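Local coordinates for NS3-like protein (Alongshan virus, PDB 6M40) that probably hydrolyses ATP and other nucleoside triphosphates to unwind RNA, as the helicase part of a flavivirus-like NS3 protein, at residues V162-D172 with Q290-I300; T374-A382 with M403-W412. One frame throughout, in Å; residues are numbered along the deposited sequence.

The two contacts lie on opposite sides of the chain's centre, with their own centres about 36 Å apart and their nearest atoms about 15 Å apart, so they do not touch. Both mix buried and exposed residues: Cys294 and Arg297 are buried but Met164 and Asp172 exposed, Thr376 and Thr378 buried but Glu375 exposed. Contact 1, centred about 16 Å from the chain's centre against about 21 Å for contact 2, sets a linker and the first residues of a strand against helix 290-297; Arg297, between Met164 and Ile170 and paired with Asp172, dominates it. Contact 2 joins the start of a short helix to an irregular chain following another helix, through Thr376, Thr378, Asp409, Arg411 and Trp412.

Contact 1 of 2, residues V162-D172 with Q290-I300; sequences VSMDSNYPIVD and QAQTCQRRGRI
Arg297 slides its guanidinium between two apolar side chains, with Met164 CE over one face and Ile170 CG2 over the other. Its chain first runs straight, then bends at chi3 (101°), which turns the charged end across the Met164 side chain and toward Asp172. Met164, a selenomethionine, is bent at chi2 and chi3, which carries its selenium-bound methyl CE over the guanidinium, 3.7 Å from Arg297 CD. The carboxylate of Asp172 comes in at the guanidinium edge, nearly coplanar with it at 20°, and makes a salt bridge of 2.7 Å between OD1 and Arg297 NH1; the associated hydrogen bond is weak, bent to 137°. NH2 also points at the carbonyl of Met164, but that bond is modelled too short to be trusted. An arginine suits this place because its long stem meets hydrocarbon while its charged end meets a carboxylate. Val162 CG1 rests 3.6 Å from Cys294 SG, a small side chain that lets the linker come close to the helix. The branched Ile170 puts CG2 3.4 Å from Ile300 CD1, the two side chains crossing at about a right angle. Segment 290-300 carries the QRRGRI part of helicase motif VI, whose last glycine and arginine follow Ile300; in related NS3 proteins it borders the ATP cleft. Helix 290-297 packs against the chain leading into strand 170-175, whose parallel neighbour 306-311 supplies Tyr308 against both Arg297 and Asp172.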
loop_
_atom_site.group_PDB
_atom_site.type_symbol
_atom_site.label_atom_id
_atom_site.label_comp_id
_atom_site.label_asym_id
_atom_site.label_seq_id
_atom_site.Cartn_x
_atom_site.Cartn_y
_atom_site.Cartn_z
ATOM N N VAL A 162 3.159 -11.481 12.336
ATOM C CA VAL A 162 2.864 -10.052 12.289
ATOM C C VAL A 162 3.538 -9.395 13.487
ATOM O O VAL A 162 3.292 -9.788 14.633
ATOM C CB VAL A 162 1.355 -9.763 12.301
ATOM C CG1 VAL A 162 1.113 -8.308 12.686
ATOM C CG2 VAL A 162 0.742 -10.077 10.947
ATOM N N SER A 163 4.363 -8.385 13.228
ATOM C CA SER A 163 5.133 -7.720 14.272
ATOM C C SER A 163 4.309 -6.586 14.873
ATOM O O SER A 163 3.893 -5.671 14.158
ATOM C CB SER A 163 6.446 -7.176 13.715
ATOM O OG SER A 163 7.162 -8.182 13.018
HETATM N N MSE A 164 4.085 -6.643 16.183
HETATM C CA MSE A 164 3.325 -5.599 16.865
HETATM C C MSE A 164 4.193 -4.787 17.834
HETATM O O MSE A 164 3.672 -4.103 18.713
HETATM C CB MSE A 164 2.147 -6.205 17.639
HETATM C CG MSE A 164 1.091 -6.889 16.781
HETATM SE SE MSE A 164 -0.136 -5.650 15.875
HETATM C CE MSE A 164 -1.624 -5.625 17.152
ATOM N N ASP A 165 5.511 -4.864 17.672
ATOM C CA ASP A 165 6.432 -4.096 18.495
ATOM C C ASP A 165 6.649 -2.713 17.893
ATOM O O ASP A 165 6.522 -2.512 16.684
ATOM C CB ASP A 165 7.780 -4.808 18.621
ATOM C CG ASP A 165 7.648 -6.217 19.161
ATOM O OD1 ASP A 165 6.710 -6.474 19.943
ATOM O OD2 ASP A 165 8.489 -7.067 18.803
ATOM N N SER A 166 6.984 -1.754 18.752
ATOM C CA SER A 166 7.255 -0.393 18.315
ATOM C C SER A 166 8.480 0.133 19.055
ATOM O O SER A 166 9.033 -0.533 19.934
ATOM C CB SER A 166 6.035 0.510 18.537
ATOM O OG SER A 166 5.307 0.091 19.677
ATOM N N ASN A 167 8.906 1.345 18.686
ATOM C CA ASN A 167 9.992 1.998 19.411
ATOM C C ASN A 167 9.604 2.251 20.861
ATOM O O ASN A 167 10.323 1.862 21.787
ATOM C CB ASN A 167 10.368 3.312 18.728
ATOM C CG ASN A 167 11.089 3.097 17.423
ATOM O OD1 ASN A 167 11.617 2.018 17.162
ATOM N ND2 ASN A 167 11.126 4.129 16.593
ATOM N N TYR A 168 8.476 2.919 21.074
ATOM C CA TYR A 168 7.919 3.172 22.390
ATOM C C TYR A 168 6.778 2.207 22.668
ATOM O O TYR A 168 6.160 1.677 21.742
ATOM C CB TYR A 168 7.410 4.616 22.487
ATOM C CG TYR A 168 8.495 5.660 22.365
ATOM C CD1 TYR A 168 8.978 6.042 21.121
ATOM C CD2 TYR A 168 9.038 6.268 23.494
ATOM C CE1 TYR A 168 9.971 6.991 21.001
ATOM C CE2 TYR A 168 10.035 7.224 23.382
ATOM C CZ TYR A 168 10.494 7.581 22.131
ATOM O OH TYR A 168 11.484 8.527 21.996
ATOM N N PRO A 169 6.461 1.952 23.936
ATOM C CA PRO A 169 5.312 1.092 24.234
ATOM C C PRO A 169 4.030 1.674 23.656
ATOM O O PRO A 169 3.905 2.879 23.428
ATOM C CB PRO A 169 5.276 1.056 25.769
ATOM C CG PRO A 169 6.002 2.296 26.196
ATOM C CD PRO A 169 7.078 2.493 25.162
ATOM N N ILE A 170 3.072 0.785 23.405
ATOM C CA ILE A 170 1.733 1.155 22.966
ATOM C C ILE A 170 0.739 0.434 23.861
ATOM O O ILE A 170 0.923 -0.746 24.181
ATOM C CB ILE A 170 1.490 0.789 21.485
ATOM C CG1 ILE A 170 2.498 1.505 20.585
ATOM C CG2 ILE A 170 0.066 1.148 21.079
ATOM C CD1 ILE A 170 2.446 1.065 19.139
ATOM N N VAL A 171 -0.314 1.139 24.261
ATOM C CA VAL A 171 -1.345 0.587 25.132
ATOM C C VAL A 171 -2.543 0.227 24.266
ATOM O O VAL A 171 -3.072 1.075 23.537
ATOM C CB VAL A 171 -1.735 1.576 26.246
ATOM C CG1 VAL A 171 -2.879 1.014 27.080
ATOM C CG2 VAL A 171 -0.528 1.889 27.117
ATOM N N ASP A 172 -2.979 -1.023 24.356
ATOM C CA ASP A 172 -4.116 -1.519 23.591
ATOM C C ASP A 172 -5.353 -1.518 24.475
ATOM O O ASP A 172 -5.377 -2.170 25.525
ATOM C CB ASP A 172 -3.842 -2.924 23.061
ATOM C CG ASP A 172 -2.738 -2.940 22.040
ATOM O OD1 ASP A 172 -2.933 -2.354 20.955
ATOM O OD2 ASP A 172 -1.667 -3.508 22.335
ATOM N N GLN A 290 -5.298 -8.205 8.925
ATOM C CA GLN A 290 -4.314 -8.131 9.995
ATOM C C GLN A 290 -3.201 -7.157 9.640
ATOM O O GLN A 290 -2.772 -6.351 10.477
ATOM C CB GLN A 290 -3.751 -9.525 10.271
ATOM C CG GLN A 290 -4.835 -10.566 10.499
ATOM C CD GLN A 290 -4.298 -11.864 11.073
ATOM O OE1 GLN A 290 -3.214 -11.900 11.648
ATOM N NE2 GLN A 290 -5.063 -12.936 10.921
ATOM N N ALA A 291 -2.733 -7.204 8.394
ATOM C CA ALA A 291 -1.636 -6.335 7.988
ATOM C C ALA A 291 -2.073 -4.877 7.936
ATOM O O ALA A 291 -1.267 -3.974 8.188
ATOM C CB ALA A 291 -1.100 -6.782 6.631
ATOM N N GLN A 292 -3.340 -4.628 7.608
ATOM C CA GLN A 292 -3.856 -3.264 7.585
ATOM C C GLN A 292 -3.842 -2.647 8.979
ATOM O O GLN A 292 -3.280 -1.566 9.188
ATOM C CB GLN A 292 -5.275 -3.270 7.018
ATOM C CG GLN A 292 -5.928 -1.905 6.904
ATOM C CD GLN A 292 -5.381 -1.099 5.764
ATOM O OE1 GLN A 292 -4.979 0.051 5.944
ATOM N NE2 GLN A 292 -5.351 -1.694 4.574
ATOM N N THR A 293 -4.455 -3.327 9.951
ATOM C CA THR A 293 -4.490 -2.810 11.315
ATOM C C THR A 293 -3.102 -2.755 11.932
ATOM O O THR A 293 -2.812 -1.858 12.735
ATOM C CB THR A 293 -5.392 -3.678 12.185
ATOM O OG1 THR A 293 -4.938 -5.037 12.140
ATOM C CG2 THR A 293 -6.833 -3.609 11.711
ATOM N N CYS A 294 -2.235 -3.698 11.570
ATOM C CA CYS A 294 -0.866 -3.657 12.067
ATOM C C CYS A 294 -0.161 -2.369 11.658
ATOM O O CYS A 294 0.693 -1.871 12.392
ATOM C CB CYS A 294 -0.091 -4.864 11.550
ATOM S SG CYS A 294 1.641 -4.816 12.003
ATOM N N GLN A 295 -0.485 -1.827 10.488
ATOM C CA GLN A 295 0.096 -0.570 10.034
ATOM C C GLN A 295 -0.645 0.646 10.572
ATOM O O GLN A 295 -0.012 1.662 10.884
ATOM C CB GLN A 295 0.117 -0.518 8.506
ATOM C CG GLN A 295 1.333 -1.206 7.872
ATOM C CD GLN A 295 2.575 -0.330 7.900
ATOM O OE1 GLN A 295 3.639 -0.759 8.339
ATOM N NE2 GLN A 295 2.449 0.899 7.413
ATOM N N ARG A 296 -1.968 0.548 10.706
ATOM C CA ARG A 296 -2.737 1.615 11.331
ATOM C C ARG A 296 -2.326 1.800 12.780
ATOM O O ARG A 296 -2.230 2.932 13.265
ATOM C CB ARG A 296 -4.226 1.300 11.244
ATOM C CG ARG A 296 -4.823 1.417 9.855
ATOM C CD ARG A 296 -6.247 0.865 9.823
ATOM N NE ARG A 296 -6.997 1.388 8.689
ATOM C CZ ARG A 296 -8.188 0.938 8.298
ATOM N NH1 ARG A 296 -8.769 -0.069 8.937
ATOM N NH2 ARG A 296 -8.790 1.492 7.257
ATOM N N ARG A 297 -2.114 0.695 13.500
ATOM C CA ARG A 297 -1.538 0.787 14.837
ATOM C C ARG A 297 -0.140 1.384 14.775
ATOM O O ARG A 297 0.164 2.352 15.475
ATOM C CB ARG A 297 -1.497 -0.594 15.486
ATOM C CG ARG A 297 -1.383 -0.571 17.008
ATOM C CD ARG A 297 -1.345 -1.982 17.574
ATOM N NE ARG A 297 0.015 -2.395 17.915
ATOM C CZ ARG A 297 0.460 -2.595 19.153
ATOM N NH1 ARG A 297 -0.352 -2.439 20.189
ATOM N NH2 ARG A 297 1.718 -2.965 19.353
ATOM N N GLY A 298 0.709 0.855 13.895
ATOM C CA GLY A 298 2.096 1.259 13.823
ATOM C C GLY A 298 2.353 2.739 13.617
ATOM O O GLY A 298 3.503 3.128 13.388
ATOM N N ARG A 299 1.319 3.582 13.661
ATOM C CA ARG A 299 1.550 5.005 13.488
ATOM C C ARG A 299 1.925 5.714 14.787
ATOM O O ARG A 299 2.494 6.803 14.732
ATOM C CB ARG A 299 0.312 5.662 12.868
ATOM C CG ARG A 299 0.024 5.236 11.419
ATOM C CD ARG A 299 1.166 5.572 10.455
ATOM N NE ARG A 299 1.085 6.921 9.896
ATOM C CZ ARG A 299 1.999 7.448 9.083
ATOM N NH1 ARG A 299 3.075 6.751 8.744
ATOM N NH2 ARG A 299 1.844 8.676 8.609
ATOM N N ILE A 300 1.656 5.128 15.951
ATOM C CA ILE A 300 1.671 5.907 17.184
ATOM C C ILE A 300 2.909 5.630 18.025
ATOM O O ILE A 300 3.319 6.486 18.809
ATOM C CB ILE A 300 0.405 5.669 18.046
ATOM C CG1 ILE A 300 -0.432 4.495 17.530
ATOM C CG2 ILE A 300 -0.423 6.924 18.146
ATOM C CD1 ILE A 300 -0.430 3.304 18.458
#

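Contact 2 of 2, residues T374-A382 with M403-W412; sequences TETLTEAMA and MRSYFNDARW
Thr378 meets Asp409 and Trp412 with a single hydroxyl. Its OG1, turned between the backbone N and the carbonyl carbon (chi1 69°), donates to the anti lone pair of Asp409 OD2 at 2.7 Å and also receives a weak bond from Trp412 NE1 at 3.0 Å. The same indole N-H has a second acceptor, Thr376 OG1, 3.3 Å from Trp412 NE1 and close to the ring plane, so the N-H is shared between two threonines. With the same kind of torsion, Thr376 OG1 accepts from the backbone N of Glu379 at 3.1 Å. Threonine serves both places well, because one short branch offers a hydroxyl and the other a methyl.

The methyls face different partners. Thr376 CG2 lies over a face of the Arg411 guanidinium, 3.3 Å from NH1, the two side chains sliding past each other in opposite directions, while Thr378 CG2 approaches Phe407 CE2. Asp409 holds the arginine in return: OD1 takes a bond from Arg411 NE at 3.0 Å on its syn side, tilted 18° from the carboxylate plane, and OD2 forms with NH2 a salt bridge whose hydrogen bond is weak. The bend of Arg411 at chi3 (-67°) folds the guanidinium back to reach it, and Glu332 forms a second salt bridge with NH2. Thr281 OG1 adds a further bond to Asp409 OD1. Selenomethionine Met403, bent at its end, brings CE 3.5 Å from Thr378 O. Glu379 lays its CB beside the indole while its carboxylate pairs with Arg400.

The chain at Asn408 to Ala410 meets the connection between strands 264-276 and 281-287 through Val279 and Thr281. Thr376 is the N-cap of helix 377-383, which with helices 328-339, 362-371 and 393-404 is consistent with the third, helical domain of flaviviral NS3 helicases.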
loop_
_atom_site.group_PDB
_atom_site.type_symbol
_atom_site.label_atom_id
_atom_site.label_comp_id
_atom_site.label_asym_id
_atom_site.label_seq_id
_atom_site.Cartn_x
_atom_site.Cartn_y
_atom_site.Cartn_z
ATOM N N THR A 374 -3.782 4.457 -16.576
ATOM C CA THR A 374 -5.068 3.781 -16.448
ATOM C C THR A 374 -5.053 3.111 -15.083
ATOM O O THR A 374 -4.194 2.264 -14.828
ATOM C CB THR A 374 -5.271 2.731 -17.551
ATOM O OG1 THR A 374 -4.788 3.228 -18.805
ATOM C CG2 THR A 374 -6.745 2.365 -17.698
ATOM N N GLU A 375 -5.968 3.497 -14.195
ATOM C CA GLU A 375 -5.917 2.938 -12.848
ATOM C C GLU A 375 -6.247 1.450 -12.856
ATOM O O GLU A 375 -5.615 0.667 -12.138
ATOM C CB GLU A 375 -6.842 3.709 -11.904
ATOM C CG GLU A 375 -8.326 3.372 -11.977
ATOM C CD GLU A 375 -8.943 3.682 -13.318
ATOM O OE1 GLU A 375 -8.208 4.114 -14.222
ATOM O OE2 GLU A 375 -10.165 3.489 -13.466
ATOM N N THR A 376 -7.191 1.031 -13.694
ATOM C CA THR A 376 -7.640 -0.355 -13.739
ATOM C C THR A 376 -7.002 -1.082 -14.913
ATOM O O THR A 376 -6.977 -0.564 -16.032
ATOM C CB THR A 376 -9.162 -0.424 -13.861
ATOM O OG1 THR A 376 -9.571 0.155 -15.111
ATOM C CG2 THR A 376 -9.830 0.310 -12.714
ATOM N N LEU A 377 -6.485 -2.284 -14.651
ATOM C CA LEU A 377 -6.024 -3.140 -15.735
ATOM C C LEU A 377 -7.175 -3.500 -16.662
ATOM O O LEU A 377 -6.979 -3.629 -17.875
ATOM C CB LEU A 377 -5.371 -4.396 -15.160
ATOM C CG LEU A 377 -4.845 -5.490 -16.083
ATOM C CD1 LEU A 377 -3.924 -4.938 -17.155
ATOM C CD2 LEU A 377 -4.112 -6.528 -15.251
ATOM N N THR A 378 -8.381 -3.649 -16.112
ATOM C CA THR A 378 -9.537 -3.929 -16.952
ATOM C C THR A 378 -9.711 -2.855 -18.025
ATOM O O THR A 378 -9.992 -3.169 -19.188
ATOM C CB THR A 378 -10.799 -4.042 -16.098
ATOM O OG1 THR A 378 -11.141 -2.754 -15.576
ATOM C CG2 THR A 378 -10.581 -5.003 -14.944
ATOM N N GLU A 379 -9.551 -1.583 -17.661
ATOM C CA GLU A 379 -9.716 -0.529 -18.657
ATOM C C GLU A 379 -8.520 -0.456 -19.600
ATOM O O GLU A 379 -8.675 -0.059 -20.761
ATOM C CB GLU A 379 -9.942 0.830 -17.983
ATOM C CG GLU A 379 -10.222 1.959 -18.981
ATOM C CD GLU A 379 -10.583 3.283 -18.319
ATOM O OE1 GLU A 379 -10.402 3.425 -17.086
ATOM O OE2 GLU A 379 -11.049 4.194 -19.041
ATOM N N ALA A 380 -7.328 -0.824 -19.122
ATOM C CA ALA A 380 -6.169 -0.868 -20.007
ATOM C C ALA A 380 -6.401 -1.815 -21.176
ATOM O O ALA A 380 -5.849 -1.612 -22.265
ATOM C CB ALA A 380 -4.926 -1.294 -19.228
HETATM N N MSE A 381 -7.188 -2.865 -20.958
HETATM C CA MSE A 381 -7.500 -3.845 -21.992
HETATM C C MSE A 381 -8.429 -3.225 -23.034
HETATM O O MSE A 381 -8.473 -3.663 -24.191
HETATM C CB MSE A 381 -8.130 -5.102 -21.370
HETATM C CG MSE A 381 -7.176 -5.848 -20.465
HETATM SE SE MSE A 381 -8.045 -7.291 -19.392
HETATM C CE MSE A 381 -8.774 -8.357 -20.871
ATOM N N ALA A 382 -9.178 -2.200 -22.628
ATOM C CA ALA A 382 -10.022 -1.511 -23.591
ATOM C C ALA A 382 -9.215 -0.596 -24.506
ATOM O O ALA A 382 -9.582 -0.425 -25.673
ATOM C CB ALA A 382 -11.110 -0.706 -22.874
HETATM N N MSE A 403 -17.030 -5.704 -22.940
HETATM C CA MSE A 403 -16.514 -6.215 -21.683
HETATM C C MSE A 403 -17.553 -6.122 -20.576
HETATM O O MSE A 403 -17.543 -6.920 -19.638
HETATM C CB MSE A 403 -15.260 -5.459 -21.270
HETATM C CG MSE A 403 -14.025 -5.818 -22.069
HETATM SE SE MSE A 403 -12.494 -4.820 -21.398
HETATM C CE MSE A 403 -12.594 -5.412 -19.519
ATOM N N ARG A 404 -18.445 -5.134 -20.674
ATOM C CA ARG A 404 -19.503 -5.010 -19.678
ATOM C C ARG A 404 -20.532 -6.126 -19.802
ATOM O O ARG A 404 -21.297 -6.353 -18.858
ATOM C CB ARG A 404 -20.177 -3.642 -19.792
ATOM C CG ARG A 404 -20.178 -2.858 -18.486
ATOM C CD ARG A 404 -20.838 -1.496 -18.630
ATOM N NE ARG A 404 -20.132 -0.635 -19.576
ATOM C CZ ARG A 404 -20.486 -0.467 -20.847
ATOM N NH1 ARG A 404 -21.543 -1.101 -21.340
ATOM N NH2 ARG A 404 -19.781 0.336 -21.631
ATOM N N SER A 405 -20.557 -6.832 -20.937
ATOM C CA SER A 405 -21.430 -7.991 -21.064
ATOM C C SER A 405 -21.095 -9.063 -20.035
ATOM O O SER A 405 -21.969 -9.861 -19.680
ATOM C CB SER A 405 -21.331 -8.593 -22.470
ATOM O OG SER A 405 -21.802 -7.712 -23.470
ATOM N N TYR A 406 -19.843 -9.130 -19.570
ATOM C CA TYR A 406 -19.473 -10.196 -18.642
ATOM C C TYR A 406 -18.756 -9.703 -17.391
ATOM O O TYR A 406 -18.970 -10.265 -16.316
ATOM C CB TYR A 406 -18.602 -11.278 -19.330
ATOM C CG TYR A 406 -17.553 -10.776 -20.304
ATOM C CD1 TYR A 406 -17.911 -10.362 -21.575
ATOM C CD2 TYR A 406 -16.204 -10.752 -19.961
ATOM C CE1 TYR A 406 -16.978 -9.913 -22.469
ATOM C CE2 TYR A 406 -15.250 -10.301 -20.860
ATOM C CZ TYR A 406 -15.648 -9.885 -22.114
ATOM O OH TYR A 406 -14.732 -9.434 -23.031
ATOM N N PHE A 407 -17.904 -8.685 -17.491
ATOM C CA PHE A 407 -17.231 -8.137 -16.317
ATOM C C PHE A 407 -17.578 -6.665 -16.178
ATOM O O PHE A 407 -17.146 -5.839 -16.989
ATOM C CB PHE A 407 -15.720 -8.314 -16.398
ATOM C CG PHE A 407 -15.031 -8.199 -15.074
ATOM C CD1 PHE A 407 -15.083 -9.243 -14.171
ATOM C CD2 PHE A 407 -14.326 -7.055 -14.733
ATOM C CE1 PHE A 407 -14.449 -9.154 -12.950
ATOM C CE2 PHE A 407 -13.681 -6.961 -13.516
ATOM C CZ PHE A 407 -13.744 -8.014 -12.621
ATOM N N ASN A 408 -18.333 -6.342 -15.135
ATOM C CA ASN A 408 -18.763 -4.977 -14.866
ATOM C C ASN A 408 -17.887 -4.431 -13.743
ATOM O O ASN A 408 -18.188 -4.591 -12.562
ATOM C CB ASN A 408 -20.240 -4.958 -14.508
ATOM C CG ASN A 408 -20.790 -3.563 -14.404
ATOM O OD1 ASN A 408 -20.195 -2.610 -14.896
ATOM N ND2 ASN A 408 -21.941 -3.434 -13.766
ATOM N N ASP A 409 -16.792 -3.778 -14.123
ATOM C CA ASP A 409 -15.925 -3.138 -13.147
ATOM C C ASP A 409 -16.624 -1.902 -12.606
ATOM O O ASP A 409 -16.911 -0.961 -13.354
ATOM C CB ASP A 409 -14.585 -2.765 -13.773
ATOM C CG ASP A 409 -13.456 -2.780 -12.770
ATOM O OD1 ASP A 409 -13.735 -2.619 -11.561
ATOM O OD2 ASP A 409 -12.293 -2.966 -13.189
ATOM N N ALA A 410 -16.901 -1.901 -11.304
ATOM C CA ALA A 410 -17.576 -0.772 -10.668
ATOM C C ALA A 410 -16.625 0.352 -10.316
ATOM O O ALA A 410 -17.045 1.346 -9.691
ATOM C CB ALA A 410 -18.321 -1.249 -9.424
ATOM N N ARG A 411 -15.366 0.213 -10.718
ATOM C CA ARG A 411 -14.368 1.284 -10.583
ATOM C C ARG A 411 -14.296 2.197 -11.809
ATOM O O ARG A 411 -13.571 3.223 -11.771
ATOM C CB ARG A 411 -12.999 0.687 -10.324
ATOM C CG ARG A 411 -12.929 -0.025 -8.987
ATOM C CD ARG A 411 -11.614 -0.687 -8.781
ATOM N NE ARG A 411 -11.489 -1.779 -9.757
ATOM C CZ ARG A 411 -10.352 -2.163 -10.345
ATOM N NH1 ARG A 411 -9.201 -1.538 -10.064
ATOM N NH2 ARG A 411 -10.334 -3.167 -11.232
ATOM N N TRP A 412 -15.087 1.861 -12.841
ATOM C CA TRP A 412 -15.244 2.731 -14.004
ATOM C C TRP A 412 -16.227 3.889 -13.749
ATOM O O TRP A 412 -16.573 4.668 -14.675
ATOM C CB TRP A 412 -15.687 1.910 -15.217
ATOM C CG TRP A 412 -14.627 0.946 -15.728
ATOM C CD1 TRP A 412 -13.338 0.806 -15.272
ATOM C CD2 TRP A 412 -14.775 -0.010 -16.797
ATOM N NE1 TRP A 412 -12.684 -0.169 -15.998
ATOM C CE2 TRP A 412 -13.541 -0.683 -16.934
ATOM C CE3 TRP A 412 -15.829 -0.358 -17.653
ATOM C CZ2 TRP A 412 -13.337 -1.683 -17.882
ATOM C CZ3 TRP A 412 -15.625 -1.349 -18.591
ATOM C CH2 TRP A 412 -14.388 -2.002 -18.697
#